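Local coordinates for protein alkane monooxygenase (Geobacillus thermodenitrificans, PDB 3B9O) that belongs to the luciferase-like monooxygenases, flavin-dependent enzymes built on a TIM barrel, and holds flavin mononucleotide in a pocket of that barrel, at residues A[57-62]-A[77-82]. Residues are numbered along the deposited sequence; the frame is centred on the assembly and turned at random.
Sequences ADVVGI and AVQIPV. With FMN (flavin mononucleotide), chain C.
Val59 and Gln79 meet at about a right angle where two loops pack together beside the flavin of a TIM barrel, an example of how the loop after a barrel strand can serve a cofactor on one side and a neighbouring loop on the other. Residues 58-62 lead away from strand 53-57; residues 77-82 come after helix 71-75, which ends in a Schellman motif at Ala77.

Gln79 can be followed outward. Its CB points toward 57-62 and lies 4.2 Å from CG2 of Val59. CG, anti to the carbonyl carbon (chi1 -72°), and CD stay farther from Val59, while the side chain also packs on Met12 of strand 6-12. The extended chain then brings OE1 to 3.3 Å from CG1 of Val59 and 3.9 Å from its CG2, so the amide oxygen faces both methyls; its hydrogen bond is with Tyr63 OH. NE2 is bonded to the backbone oxygen of His17, and partners on both amide atoms would hold the amide at one rotation.

Farther along, the CD1 methyl of Ile80 rests 4.0 Å from both CG1 and CD1 of Ile62. Val82 CG1 comes within 3.8 Å of Asp58 OD1. Between the loops a water donates to Gly61 O (2.7 Å) and Gln79 O (2.9 Å), tying the two backbones together. On the cofactor side, flavin N3 donates to the backbone O of Asp58 at 2.8 Å, with an N-H...O angle of 165°.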
loop_
_atom_site.group_PDB
_atom_site.type_symbol
_atom_site.label_atom_id
_atom_site.label_comp_id
_atom_site.label_asym_id
_atom_site.label_seq_id
_atom_site.Cartn_x
_atom_site.Cartn_y
_atom_site.Cartn_z
ATOM N N ALA A 57 -3.544 -3.872 0.846
ATOM C CA ALA A 57 -4.490 -3.317 -0.137
ATOM C C ALA A 57 -5.916 -3.387 0.435
ATOM O O ALA A 57 -6.171 -4.036 1.481
ATOM C CB ALA A 57 -4.401 -4.100 -1.456
ATOM N N ASP A 58 -6.842 -2.704 -0.225
ATOM C CA ASP A 58 -8.245 -2.777 0.143
ATOM C C ASP A 58 -9.129 -2.293 -0.979
ATOM O O ASP A 58 -8.713 -1.468 -1.811
ATOM C CB ASP A 58 -8.566 -1.889 1.347
ATOM C CG ASP A 58 -9.916 -2.224 1.964
ATOM O OD1 ASP A 58 -10.328 -3.433 1.956
ATOM O OD2 ASP A 58 -10.557 -1.274 2.470
ATOM N N VAL A 59 -10.361 -2.784 -0.976
ATOM C CA VAL A 59 -11.417 -2.224 -1.840
ATOM C C VAL A 59 -12.715 -2.294 -1.035
ATOM O O VAL A 59 -12.906 -3.217 -0.217
ATOM C CB VAL A 59 -11.625 -3.038 -3.199
ATOM C CG1 VAL A 59 -10.390 -3.001 -4.105
ATOM C CG2 VAL A 59 -12.131 -4.491 -2.939
ATOM N N VAL A 60 -13.583 -1.321 -1.253
ATOM C CA VAL A 60 -14.944 -1.349 -0.729
ATOM C C VAL A 60 -15.957 -1.504 -1.883
ATOM O O VAL A 60 -17.171 -1.514 -1.657
ATOM C CB VAL A 60 -15.292 -0.104 0.152
ATOM C CG1 VAL A 60 -14.679 -0.231 1.568
ATOM C CG2 VAL A 60 -14.867 1.212 -0.509
ATOM N N GLY A 61 -15.425 -1.597 -3.105
ATOM C CA GLY A 61 -16.208 -1.867 -4.307
ATOM C C GLY A 61 -16.051 -3.318 -4.699
ATOM O O GLY A 61 -15.258 -4.074 -4.105
ATOM N N ILE A 62 -16.802 -3.700 -5.725
ATOM C CA ILE A 62 -16.901 -5.073 -6.180
ATOM C C ILE A 62 -16.533 -5.058 -7.642
ATOM O O ILE A 62 -16.840 -4.106 -8.356
ATOM C CB ILE A 62 -18.342 -5.655 -5.941
ATOM C CG1 ILE A 62 -18.640 -5.695 -4.423
ATOM C CG2 ILE A 62 -18.507 -7.047 -6.599
ATOM C CD1 ILE A 62 -20.153 -5.924 -4.001
ATOM N N ALA A 77 -13.409 -15.828 -6.204
ATOM C CA ALA A 77 -12.959 -15.090 -4.995
ATOM C C ALA A 77 -12.029 -13.876 -5.280
ATOM O O ALA A 77 -11.036 -13.620 -4.552
ATOM C CB ALA A 77 -12.334 -16.053 -3.989
ATOM N N VAL A 78 -12.375 -13.135 -6.320
ATOM C CA VAL A 78 -11.609 -11.960 -6.767
ATOM C C VAL A 78 -11.925 -10.748 -5.870
ATOM O O VAL A 78 -12.778 -9.924 -6.188
ATOM C CB VAL A 78 -11.849 -11.676 -8.310
ATOM C CG1 VAL A 78 -11.194 -10.332 -8.749
ATOM C CG2 VAL A 78 -11.326 -12.843 -9.153
ATOM N N GLN A 79 -11.267 -10.692 -4.700
ATOM C CA GLN A 79 -11.402 -9.564 -3.765
ATOM C C GLN A 79 -12.802 -9.437 -3.153
ATOM O O GLN A 79 -13.152 -8.408 -2.616
ATOM C CB GLN A 79 -10.904 -8.256 -4.396
ATOM C CG GLN A 79 -9.362 -8.287 -4.492
ATOM C CD GLN A 79 -8.703 -7.066 -5.120
ATOM O OE1 GLN A 79 -9.135 -5.928 -4.928
ATOM N NE2 GLN A 79 -7.622 -7.306 -5.857
ATOM N N ILE A 80 -13.580 -10.520 -3.267
ATOM C CA ILE A 80 -14.865 -10.711 -2.573
ATOM C C ILE A 80 -14.906 -12.220 -2.207
ATOM O O ILE A 80 -14.565 -13.067 -3.017
ATOM C CB ILE A 80 -16.092 -10.198 -3.420
ATOM C CG1 ILE A 80 -17.377 -10.140 -2.541
ATOM C CG2 ILE A 80 -16.245 -11.027 -4.748
ATOM C CD1 ILE A 80 -18.595 -9.459 -3.155
ATOM N N PRO A 81 -15.149 -12.547 -0.940
ATOM C CA PRO A 81 -15.363 -11.652 0.204
ATOM C C PRO A 81 -14.078 -10.838 0.535
ATOM O O PRO A 81 -12.955 -11.249 0.156
ATOM C CB PRO A 81 -15.679 -12.626 1.328
ATOM C CG PRO A 81 -14.875 -13.883 0.943
ATOM C CD PRO A 81 -15.125 -13.964 -0.528
ATOM N N VAL A 82 -14.267 -9.693 1.196
ATOM C CA VAL A 82 -13.166 -8.846 1.677
ATOM C C VAL A 82 -13.512 -8.334 3.075
ATOM O O VAL A 82 -14.601 -7.802 3.272
ATOM C CB VAL A 82 -13.064 -7.458 1.021
ATOM C CG1 VAL A 82 -11.639 -6.867 0.973
ATOM C CG2 VAL A 82 -14.111 -7.125 -0.046
HETATM N N1 FMN C . -6.798 1.002 -5.588
HETATM C C2 FMN C . -7.536 0.547 -4.549
HETATM O O2 FMN C . -8.742 0.922 -4.464
HETATM N N3 FMN C . -6.941 -0.296 -3.642
HETATM C C4 FMN C . -5.628 -0.671 -3.763
HETATM O O4 FMN C . -5.105 -1.430 -2.920
HETATM C C4A FMN C . -4.857 -0.193 -4.835
HETATM N N5 FMN C . -3.542 -0.521 -5.013
HETATM C C5A FMN C . -2.851 -0.032 -6.092
HETATM C C6 FMN C . -1.499 -0.357 -6.315
HETATM C C7 FMN C . -0.803 0.165 -7.423
HETATM C C7M FMN C . 0.649 -0.177 -7.679
HETATM C C8 FMN C . -1.450 1.019 -8.305
HETATM C C8M FMN C . -0.716 1.584 -9.499
HETATM C C9 FMN C . -2.795 1.348 -8.099
HETATM C C9A FMN C . -3.504 0.828 -7.001
HETATM N N10 FMN C . -4.809 1.150 -6.806
HETATM C C10 FMN C . -5.490 0.653 -5.753
HETATM C "C1'" FMN C . -5.531 2.051 -7.730
HETATM C "C2'" FMN C . -5.541 3.479 -7.158
HETATM O "O2'" FMN C . -4.907 3.523 -5.879
HETATM C "C3'" FMN C . -6.928 4.128 -7.017
HETATM O "O3'" FMN C . -7.900 3.262 -6.393
HETATM C "C4'" FMN C . -7.424 4.789 -8.323
HETATM O "O4'" FMN C . -8.739 4.352 -8.678
HETATM C "C5'" FMN C . -6.509 4.584 -9.535
HETATM O "O5'" FMN C . -5.624 5.696 -9.516
HETATM P P FMN C . -4.996 6.348 -10.843
HETATM O O1P FMN C . -6.135 6.343 -11.849
HETATM O O2P FMN C . -4.556 7.699 -10.362
HETATM O O3P FMN C . -3.890 5.411 -11.293
HETATM O O HOH W 1 -15.233 -6.715 -3.616
#